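Side-chain contacts in N-terminal acetyltransferase-like protein (Chaetomium thermophilum, PDB 5NNP), which probably serves as the tetratricopeptide-repeat auxiliary subunit of an N-terminal acetyltransferase complex of the NatA type: residues K369-A374 and I401-K406; F410-A415 and D441-S446; H381-Y384 and D389-R392. All coordinates share one frame; numbering follows the deposited sequence.

Contact 1 of 3, residues K369-A374 and I401-K406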
ATOM      1  N   LYS A 369     -35.759 -14.827  -6.230  1.00 45.09           N
ATOM      2  CA  LYS A 369     -34.429 -14.440  -5.758  1.00 44.85           C
ATOM      3  C   LYS A 369     -34.344 -14.384  -4.239  1.00 43.34           C
ATOM      4  O   LYS A 369     -33.323 -14.760  -3.684  1.00 41.56           O
ATOM      5  CB  LYS A 369     -33.987 -13.098  -6.356  1.00 40.54           C
ATOM      6  CG  LYS A 369     -34.912 -11.927  -6.115  1.00 43.79           C
ATOM      7  CD  LYS A 369     -34.260 -10.620  -6.547  1.00 43.75           C
ATOM      8  CE  LYS A 369     -35.281  -9.573  -6.958  1.00 51.20           C
ATOM      9  NZ  LYS A 369     -35.930  -9.913  -8.275  1.00 67.29           N
ATOM     10  N   GLY A 370     -35.409 -13.926  -3.580  1.00 39.27           N
ATOM     11  CA  GLY A 370     -35.496 -13.946  -2.134  1.00 33.61           C
ATOM     12  C   GLY A 370     -35.184 -15.309  -1.540  1.00 44.27           C
ATOM     13  O   GLY A 370     -34.392 -15.413  -0.601  1.00 42.32           O
ATOM     14  N   LYS A 371     -35.786 -16.358  -2.094  1.00 34.05           N
ATOM     15  CA  LYS A 371     -35.599 -17.710  -1.572  1.00 41.82           C
ATOM     16  C   LYS A 371     -34.181 -18.212  -1.785  1.00 45.69           C
ATOM     17  O   LYS A 371     -33.602 -18.857  -0.912  1.00 42.52           O
ATOM     18  CB  LYS A 371     -36.580 -18.689  -2.220  1.00 40.57           C
ATOM     19  CG  LYS A 371     -36.320 -20.133  -1.827  1.00 47.90           C
ATOM     20  CD  LYS A 371     -37.520 -21.027  -2.118  1.00 61.98           C
ATOM     21  CE  LYS A 371     -37.338 -22.419  -1.510  1.00 65.20           C
ATOM     22  NZ  LYS A 371     -38.532 -23.290  -1.672  1.00 71.58           N
ATOM     23  N   GLY A 372     -33.633 -17.925  -2.961  1.00 45.63           N
ATOM     24  CA  GLY A 372     -32.236 -18.216  -3.231  1.00 47.38           C
ATOM     25  C   GLY A 372     -31.335 -17.503  -2.238  1.00 46.01           C
ATOM     26  O   GLY A 372     -30.409 -18.095  -1.689  1.00 50.02           O
ATOM     27  N   ALA A 373     -31.635 -16.234  -1.977  1.00 43.22           N
ATOM     28  CA  ALA A 373     -30.778 -15.405  -1.133  1.00 42.43           C
ATOM     29  C   ALA A 373     -30.746 -15.901   0.323  1.00 40.75           C
ATOM     30  O   ALA A 373     -29.698 -15.881   0.962  1.00 38.96           O
ATOM     31  CB  ALA A 373     -31.222 -13.922  -1.207  1.00 32.96           C
ATOM     32  N   ALA A 374     -31.881 -16.362   0.838  1.00 39.82           N
ATOM     33  CA  ALA A 374     -31.924 -16.923   2.187  1.00 35.98           C
ATOM     34  C   ALA A 374     -31.238 -18.282   2.241  1.00 35.55           C
ATOM     35  O   ALA A 374     -30.524 -18.577   3.190  1.00 40.01           O
ATOM     36  CB  ALA A 374     -33.363 -17.044   2.677  1.00 42.22           C
ATOM     37  N   ILE A 401     -28.759 -24.169  -5.485  1.00 41.02           N
ATOM     38  CA  ILE A 401     -28.385 -24.514  -6.851  1.00 39.85           C
ATOM     39  C   ILE A 401     -29.510 -25.241  -7.621  1.00 49.23           C
ATOM     40  O   ILE A 401     -29.627 -25.100  -8.844  1.00 49.40           O
ATOM     41  CB  ILE A 401     -27.115 -25.374  -6.848  1.00 43.56           C
ATOM     42  CG1 ILE A 401     -25.947 -24.544  -6.294  1.00 40.42           C
ATOM     43  CG2 ILE A 401     -26.819 -25.901  -8.239  1.00 31.85           C
ATOM     44  CD1 ILE A 401     -24.641 -25.290  -6.154  1.00 41.19           C
ATOM     45  N   GLU A 402     -30.343 -26.006  -6.920  1.00 43.43           N
ATOM     46  CA  GLU A 402     -31.572 -26.490  -7.534  1.00 47.94           C
ATOM     47  C   GLU A 402     -32.395 -25.325  -8.063  1.00 57.94           C
ATOM     48  O   GLU A 402     -32.950 -25.368  -9.158  1.00 58.81           O
ATOM     49  CB  GLU A 402     -32.429 -27.258  -6.546  1.00 49.88           C
ATOM     50  CG  GLU A 402     -32.026 -28.664  -6.301  1.00 62.97           C
ATOM     51  CD  GLU A 402     -33.147 -29.451  -5.667  1.00 81.32           C
ATOM     52  OE1 GLU A 402     -32.901 -30.609  -5.259  1.00 94.27           O
ATOM     53  OE2 GLU A 402     -34.274 -28.904  -5.583  1.00 81.21           O
ATOM     54  N   LEU A 403     -32.489 -24.285  -7.249  1.00 52.77           N
ATOM     55  CA  LEU A 403     -33.353 -23.170  -7.566  1.00 48.87           C
ATOM     56  C   LEU A 403     -32.729 -22.292  -8.643  1.00 51.92           C
ATOM     57  O   LEU A 403     -33.437 -21.705  -9.455  1.00 51.44           O
ATOM     58  CB  LEU A 403     -33.641 -22.369  -6.297  1.00 50.16           C
ATOM     59  CG  LEU A 403     -34.470 -21.093  -6.406  1.00 47.01           C
ATOM     60  CD1 LEU A 403     -35.849 -21.369  -6.983  1.00 41.08           C
ATOM     61  CD2 LEU A 403     -34.557 -20.446  -5.038  1.00 49.03           C
ATOM     62  N   ASP A 404     -31.401 -22.220  -8.655  1.00 50.69           N
ATOM     63  CA  ASP A 404     -30.680 -21.309  -9.535  1.00 48.27           C
ATOM     64  C   ASP A 404     -29.362 -21.970  -9.960  1.00 47.34           C
ATOM     65  O   ASP A 404     -28.323 -21.736  -9.357  1.00 53.36           O
ATOM     66  CB  ASP A 404     -30.452 -19.970  -8.811  1.00 49.00           C
ATOM     67  CG  ASP A 404     -29.962 -18.852  -9.734  1.00 51.26           C
ATOM     68  OD1 ASP A 404     -29.888 -19.043 -10.964  1.00 51.69           O
ATOM     69  OD2 ASP A 404     -29.660 -17.759  -9.212  1.00 52.09           O
ATOM     70  N   PRO A 405     -29.418 -22.819 -10.991  1.00 41.14           N
ATOM     71  CA  PRO A 405     -28.323 -23.692 -11.448  1.00 45.16           C
ATOM     72  C   PRO A 405     -27.184 -22.967 -12.148  1.00 51.12           C
ATOM     73  O   PRO A 405     -26.117 -23.549 -12.332  1.00 53.99           O
ATOM     74  CB  PRO A 405     -29.008 -24.635 -12.444  1.00 35.25           C
ATOM     75  CG  PRO A 405     -30.474 -24.483 -12.196  1.00 36.72           C
ATOM     76  CD  PRO A 405     -30.677 -23.095 -11.698  1.00 46.73           C
ATOM     77  N   LYS A 406     -27.412 -21.733 -12.570  1.00 48.00           N
ATOM     78  CA  LYS A 406     -26.382 -21.007 -13.293  1.00 43.12           C
ATOM     79  C   LYS A 406     -25.761 -19.943 -12.422  1.00 40.20           C
ATOM     80  O   LYS A 406     -25.018 -19.099 -12.899  1.00 44.32           O
ATOM     81  CB  LYS A 406     -26.959 -20.378 -14.547  1.00 46.23           C
ATOM     82  CG  LYS A 406     -27.320 -21.385 -15.623  1.00 45.56           C
ATOM     83  CD  LYS A 406     -28.016 -20.680 -16.764  1.00 47.64           C
ATOM     84  CE  LYS A 406     -28.380 -21.632 -17.876  1.00 58.95           C
ATOM     85  NZ  LYS A 406     -29.021 -20.879 -18.986  1.00 64.35           N
TER
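Gly372 and Leu403, with CA atoms 6.7 Å apart, are the closest CA pair between 369-374, the opening turns of helix 369-381, and 401-406, where helix 390-403 ends. The contact rests on one leucine methyl. Leu403 points toward the facing helix with CG anti to its own nitrogen (chi1 176°), which carries CD2 across the gap onto the backbone of Gly372, 3.4 Å from Gly372 N. The same methyl lies against the aliphatic root of Lys371: Leu403 CD2 is 3.7 Å from Lys371 CG and 3.9 Å from Lys371 CB. The two side chains cross obliquely, and the lysine runs on in an extended chain, so that its methylenes near the backbone, rather than its ammonium, meet the leucine. Leu403 also touches Ser368, just before helix 369-381, and Lys371 packs on Tyr353. Asp404, the first residue to leave helical geometry, turns to Asn407 instead, its OD2 hydrogen-bonded to Asn407 ND2. This is packing between the start of one helix and the end of the next in a TPR-type helical array; a predicted repeat covers 374-407. No hydrogen bond or salt bridge crosses between the segments, so the contact is one of van der Waals packing: a single leucine methyl on a glycine backbone and on lysine methylenes.

Contact 2 of 3, residues F410-A415 and D441-S446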
ATOM      1  N   PHE A 410     -23.358 -19.299  -5.969  1.00 41.53           N
ATOM      2  CA  PHE A 410     -23.810 -20.543  -5.368  1.00 39.36           C
ATOM      3  C   PHE A 410     -22.732 -21.618  -5.532  1.00 44.86           C
ATOM      4  O   PHE A 410     -22.295 -22.204  -4.551  1.00 54.72           O
ATOM      5  CB  PHE A 410     -25.145 -20.977  -5.978  1.00 36.49           C
ATOM      6  CG  PHE A 410     -26.300 -20.086  -5.603  1.00 35.99           C
ATOM      7  CD1 PHE A 410     -26.102 -18.957  -4.807  1.00 34.05           C
ATOM      8  CD2 PHE A 410     -27.583 -20.374  -6.040  1.00 36.34           C
ATOM      9  CE1 PHE A 410     -27.158 -18.126  -4.458  1.00 30.86           C
ATOM     10  CE2 PHE A 410     -28.645 -19.556  -5.695  1.00 37.58           C
ATOM     11  CZ  PHE A 410     -28.431 -18.426  -4.899  1.00 39.34           C
ATOM     12  N   HIS A 411     -22.263 -21.848  -6.756  1.00 41.04           N
ATOM     13  CA  HIS A 411     -21.254 -22.885  -6.974  1.00 37.68           C
ATOM     14  C   HIS A 411     -19.924 -22.546  -6.289  1.00 39.40           C
ATOM     15  O   HIS A 411     -19.199 -23.442  -5.858  1.00 42.85           O
ATOM     16  CB  HIS A 411     -21.034 -23.122  -8.471  1.00 28.16           C
ATOM     17  CG  HIS A 411     -22.219 -23.715  -9.165  1.00 34.78           C
ATOM     18  ND1 HIS A 411     -22.455 -25.073  -9.205  1.00 38.31           N
ATOM     19  CD2 HIS A 411     -23.248 -23.135  -9.828  1.00 36.47           C
ATOM     20  CE1 HIS A 411     -23.574 -25.306  -9.870  1.00 35.33           C
ATOM     21  NE2 HIS A 411     -24.071 -24.147 -10.260  1.00 39.12           N
ATOM     22  N   MET A 412     -19.622 -21.255  -6.185  1.00 38.47           N
ATOM     23  CA  MET A 412     -18.389 -20.795  -5.558  1.00 33.71           C
ATOM     24  C   MET A 412     -18.352 -21.214  -4.099  1.00 42.26           C
ATOM     25  O   MET A 412     -17.352 -21.740  -3.615  1.00 47.52           O
ATOM     26  CB  MET A 412     -18.265 -19.281  -5.668  1.00 26.33           C
ATOM     27  CG  MET A 412     -17.053 -18.748  -4.985  1.00 30.26           C
ATOM     28  SD  MET A 412     -16.792 -16.969  -5.211  1.00 59.46           S
ATOM     29  CE  MET A 412     -18.387 -16.292  -4.762  1.00 33.80           C
ATOM     30  N   THR A 413     -19.462 -20.982  -3.405  1.00 41.24           N
ATOM     31  CA  THR A 413     -19.596 -21.370  -2.010  1.00 40.23           C
ATOM     32  C   THR A 413     -19.513 -22.889  -1.855  1.00 51.05           C
ATOM     33  O   THR A 413     -18.914 -23.399  -0.902  1.00 55.49           O
ATOM     34  CB  THR A 413     -20.920 -20.858  -1.415  1.00 35.58           C
ATOM     35  OG1 THR A 413     -20.804 -19.457  -1.147  1.00 45.96           O
ATOM     36  CG2 THR A 413     -21.241 -21.571  -0.111  1.00 29.59           C
ATOM     37  N   LYS A 414     -20.118 -23.606  -2.798  1.00 44.25           N
ATOM     38  CA  LYS A 414     -20.100 -25.057  -2.773  1.00 45.66           C
ATOM     39  C   LYS A 414     -18.679 -25.601  -2.767  1.00 47.27           C
ATOM     40  O   LYS A 414     -18.323 -26.444  -1.935  1.00 45.01           O
ATOM     41  CB  LYS A 414     -20.853 -25.613  -3.969  1.00 49.72           C
ATOM     42  CG  LYS A 414     -21.021 -27.107  -3.912  1.00 47.28           C
ATOM     43  CD  LYS A 414     -21.969 -27.568  -4.962  1.00 41.24           C
ATOM     44  CE  LYS A 414     -21.399 -28.745  -5.687  1.00 45.21           C
ATOM     45  NZ  LYS A 414     -22.489 -29.432  -6.414  1.00 52.19           N
ATOM     46  N   ALA A 415     -17.881 -25.120  -3.717  1.00 42.53           N
ATOM     47  CA  ALA A 415     -16.458 -25.440  -3.779  1.00 43.03           C
ATOM     48  C   ALA A 415     -15.743 -25.178  -2.452  1.00 43.83           C
ATOM     49  O   ALA A 415     -14.852 -25.932  -2.062  1.00 56.41           O
ATOM     50  CB  ALA A 415     -15.780 -24.635  -4.913  1.00 40.23           C
ATOM     51  N   ASP A 441     -15.790 -12.494 -16.024  1.00 41.44           N
ATOM     52  CA  ASP A 441     -15.520 -11.942 -14.704  1.00 34.07           C
ATOM     53  C   ASP A 441     -14.203 -12.429 -14.120  1.00 34.52           C
ATOM     54  O   ASP A 441     -14.019 -13.630 -13.911  1.00 39.12           O
ATOM     55  CB  ASP A 441     -16.662 -12.315 -13.784  1.00 37.79           C
ATOM     56  CG  ASP A 441     -16.487 -11.786 -12.389  1.00 38.10           C
ATOM     57  OD1 ASP A 441     -16.568 -10.546 -12.228  1.00 37.78           O
ATOM     58  OD2 ASP A 441     -16.321 -12.616 -11.461  1.00 30.50           O
ATOM     59  N   ARG A 442     -13.276 -11.518 -13.843  1.00 31.30           N
ATOM     60  CA  ARG A 442     -11.942 -11.962 -13.441  1.00 33.41           C
ATOM     61  C   ARG A 442     -11.890 -12.516 -12.009  1.00 33.29           C
ATOM     62  O   ARG A 442     -11.070 -13.387 -11.710  1.00 30.02           O
ATOM     63  CB  ARG A 442     -10.914 -10.840 -13.594  1.00 33.95           C
ATOM     64  CG  ARG A 442      -9.474 -11.366 -13.524  1.00 34.34           C
ATOM     65  CD  ARG A 442      -8.419 -10.322 -13.823  1.00 27.83           C
ATOM     66  NE  ARG A 442      -7.120 -10.952 -14.045  1.00 28.22           N
ATOM     67  CZ  ARG A 442      -6.003 -10.301 -14.362  1.00 38.71           C
ATOM     68  NH1 ARG A 442      -6.006  -8.983 -14.520  1.00 40.59           N
ATOM     69  NH2 ARG A 442      -4.878 -10.972 -14.548  1.00 40.24           N
ATOM     70  N   TYR A 443     -12.761 -12.025 -11.131  1.00 29.29           N
ATOM     71  CA  TYR A 443     -12.753 -12.478  -9.748  1.00 26.76           C
ATOM     72  C   TYR A 443     -12.923 -13.970  -9.656  1.00 28.49           C
ATOM     73  O   TYR A 443     -12.182 -14.623  -8.945  1.00 38.03           O
ATOM     74  CB  TYR A 443     -13.850 -11.809  -8.924  1.00 33.25           C
ATOM     75  CG  TYR A 443     -13.830 -12.268  -7.479  1.00 30.15           C
ATOM     76  CD1 TYR A 443     -14.425 -13.472  -7.107  1.00 28.01           C
ATOM     77  CD2 TYR A 443     -13.186 -11.520  -6.501  1.00 23.86           C
ATOM     78  CE1 TYR A 443     -14.393 -13.912  -5.809  1.00 30.70           C
ATOM     79  CE2 TYR A 443     -13.150 -11.948  -5.203  1.00 31.72           C
ATOM     80  CZ  TYR A 443     -13.764 -13.147  -4.856  1.00 38.12           C
ATOM     81  OH  TYR A 443     -13.741 -13.579  -3.549  1.00 47.93           O
ATOM     82  N   ILE A 444     -13.912 -14.513 -10.359  1.00 31.02           N
ATOM     83  CA  ILE A 444     -14.126 -15.946 -10.316  1.00 36.00           C
ATOM     84  C   ILE A 444     -12.982 -16.658 -11.055  1.00 37.01           C
ATOM     85  O   ILE A 444     -12.589 -17.755 -10.684  1.00 38.73           O
ATOM     86  CB  ILE A 444     -15.525 -16.353 -10.893  1.00 38.83           C
ATOM     87  CG1 ILE A 444     -15.851 -17.802 -10.513  1.00 41.29           C
ATOM     88  CG2 ILE A 444     -15.631 -16.133 -12.410  1.00 30.81           C
ATOM     89  CD1 ILE A 444     -15.737 -18.065  -8.999  1.00 34.67           C
ATOM     90  N   ASN A 445     -12.411 -16.021 -12.070  1.00 38.02           N
ATOM     91  CA  ASN A 445     -11.261 -16.622 -12.729  1.00 34.42           C
ATOM     92  C   ASN A 445     -10.095 -16.755 -11.750  1.00 38.02           C
ATOM     93  O   ASN A 445      -9.429 -17.794 -11.704  1.00 35.16           O
ATOM     94  CB  ASN A 445     -10.841 -15.810 -13.953  1.00 36.51           C
ATOM     95  CG  ASN A 445      -9.627 -16.404 -14.667  1.00 35.50           C
ATOM     96  OD1 ASN A 445      -8.490 -16.158 -14.275  1.00 37.06           O
ATOM     97  ND2 ASN A 445      -9.869 -17.177 -15.726  1.00 26.63           N
ATOM     98  N   SER A 446      -9.870 -15.712 -10.950  1.00 38.95           N
ATOM     99  CA  SER A 446      -8.792 -15.714  -9.959  1.00 33.39           C
ATOM    100  C   SER A 446      -8.996 -16.777  -8.875  1.00 35.08           C
ATOM    101  O   SER A 446      -8.042 -17.402  -8.422  1.00 39.01           O
ATOM    102  CB  SER A 446      -8.659 -14.333  -9.310  1.00 30.24           C
ATOM    103  OG  SER A 446      -8.373 -13.338 -10.278  1.00 35.55           O
TER
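Met412 meets the edge of the Tyr443 ring, its sulfur lying near the plane of the ring and not over a face. Met412 SD is 3.9 Å from Tyr443 CE1 and 5.3 Å from the ring centroid, 83° off the ring normal, a Met-aromatic contact of the edge type in which the sulfur faces the ring's C-H rim. The two side chains cross at about a right angle. Met412 reaches over with its first two torsions extended and bends only at the last (chi3 51°); the bend turns CE aside and leaves SD as the atom that faces helix 442-454. Ile444 takes the sulfur from a second direction, with Met412 SD 4.1 Å from Ile444 CD1, the methionine and isoleucine chains sliding past each other in opposite senses. Helices 408-421 and 442-454 are separated in the chain by helix 424-436, all within a TPR-like alpha-solenoid, consistent with a NatA-type auxiliary subunit, and Met431 of the intervening helix also touches Met412. The CA atoms of Met412 and Ile444 are 8.0 Å apart, so long side chains bridge the gap. Helix 442-454 is N-capped by Asp441: Ile444 N donates to Asp441 OD2 over 3.3 Å, coming from above the carboxylate plane. Outside the two segments, both oxygens of that carboxylate also form salt bridges to the chain of another protein, through a basic side chain there, and Arg442 NH1 hydrogen-bonds to the same chain. Tyr443 packs on an acidic side chain of that chain.

Contact 3 of 3, residues H381-Y384 and D389-R392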
ATOM      1  N   HIS A 381     -23.590 -19.424   6.299  1.00 49.42           N
ATOM      2  CA  HIS A 381     -23.624 -19.483   7.759  1.00 53.12           C
ATOM      3  C   HIS A 381     -22.939 -20.746   8.258  1.00 51.56           C
ATOM      4  O   HIS A 381     -22.029 -20.695   9.079  1.00 56.24           O
ATOM      5  CB  HIS A 381     -25.072 -19.437   8.264  1.00 54.48           C
ATOM      6  CG  HIS A 381     -25.205 -19.472   9.758  1.00 55.46           C
ATOM      7  ND1 HIS A 381     -25.335 -18.330  10.523  1.00 51.20           N
ATOM      8  CD2 HIS A 381     -25.256 -20.513  10.624  1.00 54.24           C
ATOM      9  CE1 HIS A 381     -25.448 -18.666  11.795  1.00 50.77           C
ATOM     10  NE2 HIS A 381     -25.400 -19.983  11.883  1.00 55.31           N
ATOM     11  N   TYR A 382     -23.377 -21.880   7.737  1.00 46.76           N
ATOM     12  CA  TYR A 382     -22.901 -23.161   8.209  1.00 44.52           C
ATOM     13  C   TYR A 382     -21.584 -23.573   7.569  1.00 51.65           C
ATOM     14  O   TYR A 382     -21.029 -24.620   7.889  1.00 49.14           O
ATOM     15  CB  TYR A 382     -23.977 -24.202   7.974  1.00 45.77           C
ATOM     16  CG  TYR A 382     -25.139 -23.982   8.894  1.00 50.28           C
ATOM     17  CD1 TYR A 382     -25.038 -24.290  10.251  1.00 53.88           C
ATOM     18  CD2 TYR A 382     -26.323 -23.449   8.427  1.00 47.34           C
ATOM     19  CE1 TYR A 382     -26.095 -24.084  11.114  1.00 50.98           C
ATOM     20  CE2 TYR A 382     -27.385 -23.240   9.277  1.00 54.50           C
ATOM     21  CZ  TYR A 382     -27.267 -23.557  10.622  1.00 58.18           C
ATOM     22  OH  TYR A 382     -28.327 -23.345  11.467  1.00 60.52           O
ATOM     23  N   ASN A 383     -21.073 -22.731   6.678  1.00 54.97           N
ATOM     24  CA  ASN A 383     -19.737 -22.930   6.142  1.00 47.82           C
ATOM     25  C   ASN A 383     -18.716 -22.119   6.949  1.00 48.86           C
ATOM     26  O   ASN A 383     -17.529 -22.443   6.998  1.00 55.24           O
ATOM     27  CB  ASN A 383     -19.697 -22.535   4.676  1.00 44.77           C
ATOM     28  CG  ASN A 383     -18.476 -23.065   3.969  1.00 50.57           C
ATOM     29  OD1 ASN A 383     -17.918 -24.102   4.351  1.00 53.57           O
ATOM     30  ND2 ASN A 383     -18.042 -22.353   2.934  1.00 47.82           N
ATOM     31  N   TYR A 384     -19.203 -21.068   7.597  1.00 38.64           N
ATOM     32  CA  TYR A 384     -18.363 -20.166   8.370  1.00 41.65           C
ATOM     33  C   TYR A 384     -17.799 -20.875   9.611  1.00 56.37           C
ATOM     34  O   TYR A 384     -18.493 -21.650  10.276  1.00 56.48           O
ATOM     35  CB  TYR A 384     -19.168 -18.922   8.763  1.00 46.48           C
ATOM     36  CG  TYR A 384     -18.331 -17.765   9.240  1.00 50.71           C
ATOM     37  CD1 TYR A 384     -17.391 -17.176   8.408  1.00 56.65           C
ATOM     38  CD2 TYR A 384     -18.491 -17.246  10.512  1.00 55.78           C
ATOM     39  CE1 TYR A 384     -16.623 -16.109   8.836  1.00 56.62           C
ATOM     40  CE2 TYR A 384     -17.732 -16.180  10.946  1.00 64.06           C
ATOM     41  CZ  TYR A 384     -16.799 -15.618  10.103  1.00 63.04           C
ATOM     42  OH  TYR A 384     -16.040 -14.557  10.529  1.00 73.76           O
ATOM     43  N   ASP A 389     -20.995 -26.140  10.097  1.00 59.06           N
ATOM     44  CA  ASP A 389     -21.620 -27.448   9.994  1.00 62.01           C
ATOM     45  C   ASP A 389     -21.640 -27.789   8.510  1.00 55.20           C
ATOM     46  O   ASP A 389     -22.603 -27.494   7.810  1.00 59.29           O
ATOM     47  CB  ASP A 389     -23.024 -27.441  10.595  1.00 64.51           C
ATOM     48  CG  ASP A 389     -23.688 -28.811  10.563  1.00 66.21           C
ATOM     49  OD1 ASP A 389     -23.357 -29.627   9.675  1.00 63.22           O
ATOM     50  OD2 ASP A 389     -24.552 -29.070  11.430  1.00 73.23           O
ATOM     51  N   LEU A 390     -20.561 -28.397   8.039  1.00 48.79           N
ATOM     52  CA  LEU A 390     -20.335 -28.539   6.611  1.00 49.11           C
ATOM     53  C   LEU A 390     -21.401 -29.395   5.939  1.00 56.30           C
ATOM     54  O   LEU A 390     -21.690 -29.223   4.754  1.00 58.23           O
ATOM     55  CB  LEU A 390     -18.949 -29.122   6.351  1.00 47.31           C
ATOM     56  CG  LEU A 390     -17.803 -28.258   6.873  1.00 45.66           C
ATOM     57  CD1 LEU A 390     -16.476 -28.840   6.437  1.00 43.78           C
ATOM     58  CD2 LEU A 390     -17.946 -26.821   6.392  1.00 51.43           C
ATOM     59  N   THR A 391     -22.001 -30.307   6.690  1.00 57.01           N
ATOM     60  CA  THR A 391     -23.022 -31.153   6.098  1.00 59.14           C
ATOM     61  C   THR A 391     -24.266 -30.333   5.773  1.00 59.86           C
ATOM     62  O   THR A 391     -24.792 -30.391   4.659  1.00 58.98           O
ATOM     63  CB  THR A 391     -23.395 -32.313   7.015  1.00 57.26           C
ATOM     64  OG1 THR A 391     -22.277 -33.207   7.130  1.00 58.64           O
ATOM     65  CG2 THR A 391     -24.583 -33.048   6.435  1.00 56.35           C
ATOM     66  N   ARG A 392     -24.720 -29.557   6.749  1.00 57.15           N
ATOM     67  CA  ARG A 392     -25.875 -28.697   6.560  1.00 52.72           C
ATOM     68  C   ARG A 392     -25.594 -27.629   5.519  1.00 53.96           C
ATOM     69  O   ARG A 392     -26.492 -27.218   4.772  1.00 51.44           O
ATOM     70  CB  ARG A 392     -26.281 -28.050   7.883  1.00 48.44           C
ATOM     71  CG  ARG A 392     -26.701 -29.054   8.925  1.00 51.62           C
ATOM     72  CD  ARG A 392     -27.254 -28.392  10.170  1.00 49.77           C
ATOM     73  NE  ARG A 392     -28.332 -27.463   9.873  1.00 54.41           N
ATOM     74  CZ  ARG A 392     -28.973 -26.767  10.803  1.00 61.18           C
ATOM     75  NH1 ARG A 392     -28.644 -26.912  12.080  1.00 65.20           N
ATOM     76  NH2 ARG A 392     -29.942 -25.931  10.461  1.00 63.27           N
TER
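Tyr382 lies between its neighbour His381 and Arg392, while its backbone closes the turn onto Asp389. Starting at the root, Tyr382 CB rests 3.6 Å from Asp389 O. Next along the ring, Tyr382 CD1 comes to 3.8 Å from Asp389 CB, an oblique meeting in which ring and carboxylate stand almost perpendicular. Further out the ring comes under the Arg392 guanidinium: Tyr382 CZ is 3.6 Å from Arg392 CZ, and the two groups are stacked with their planes 27° apart. This is an off-centre cation-pi contact, Arg392 CZ lying 4.2 Å from the centroid of the Tyr382 ring. At the tip, Tyr382 OH is 3.2 Å from Arg392 NH2, but it lies over the guanidinium face and the angle is too poor for a hydrogen bond; Arg392 NH2 instead has a weak one with Tyr396 OH. The arginine folds over the ring by bending at chi3 (54°). On the opposite ring face, His381 CD2 sits over the centre. With an alanine at Tyr382 the stack is gone, and the guanidinium, left with that weak bond, would probably be freer to turn. Apart from the tyrosine ring, Asp389 N donates a nearly straight bond (169°) to Tyr382 O at 2.7 Å. Asp389 then N-caps the helix that follows, its OD1 accepting from Arg392 N at 3.2 Å and, weakly, from Thr391 N. Asn383 OD1 touches Leu390 CD2, yet its polar partner is His420 ND1. The turn thus joins helix 369-381 to the start of helix 390-403, with Asn383 and Leu390 packed on helix 408-421 and His381 on helix 336-352.

From the N terminus, the chain runs down helix 369-381, turns, and returns along helix 390-403. Contact 3 closes the short loop at this turn and is nested inside the longer loop closed by contact 1, which joins the start of the first helix to the end of the second; both use helix 390-403, at its two ends, without touching. Contact 2 opens only after contact 1 has closed, and skips helix 424-436 in the sequence to tie helix 408-421 to helix 442-454. None of the loops cross. Contacts 1 and 2 meet where Pro405 O probably accepts from His411 NE2 and Phe410 packs on Asp404, joining the consecutive helices 390-403 and 408-421.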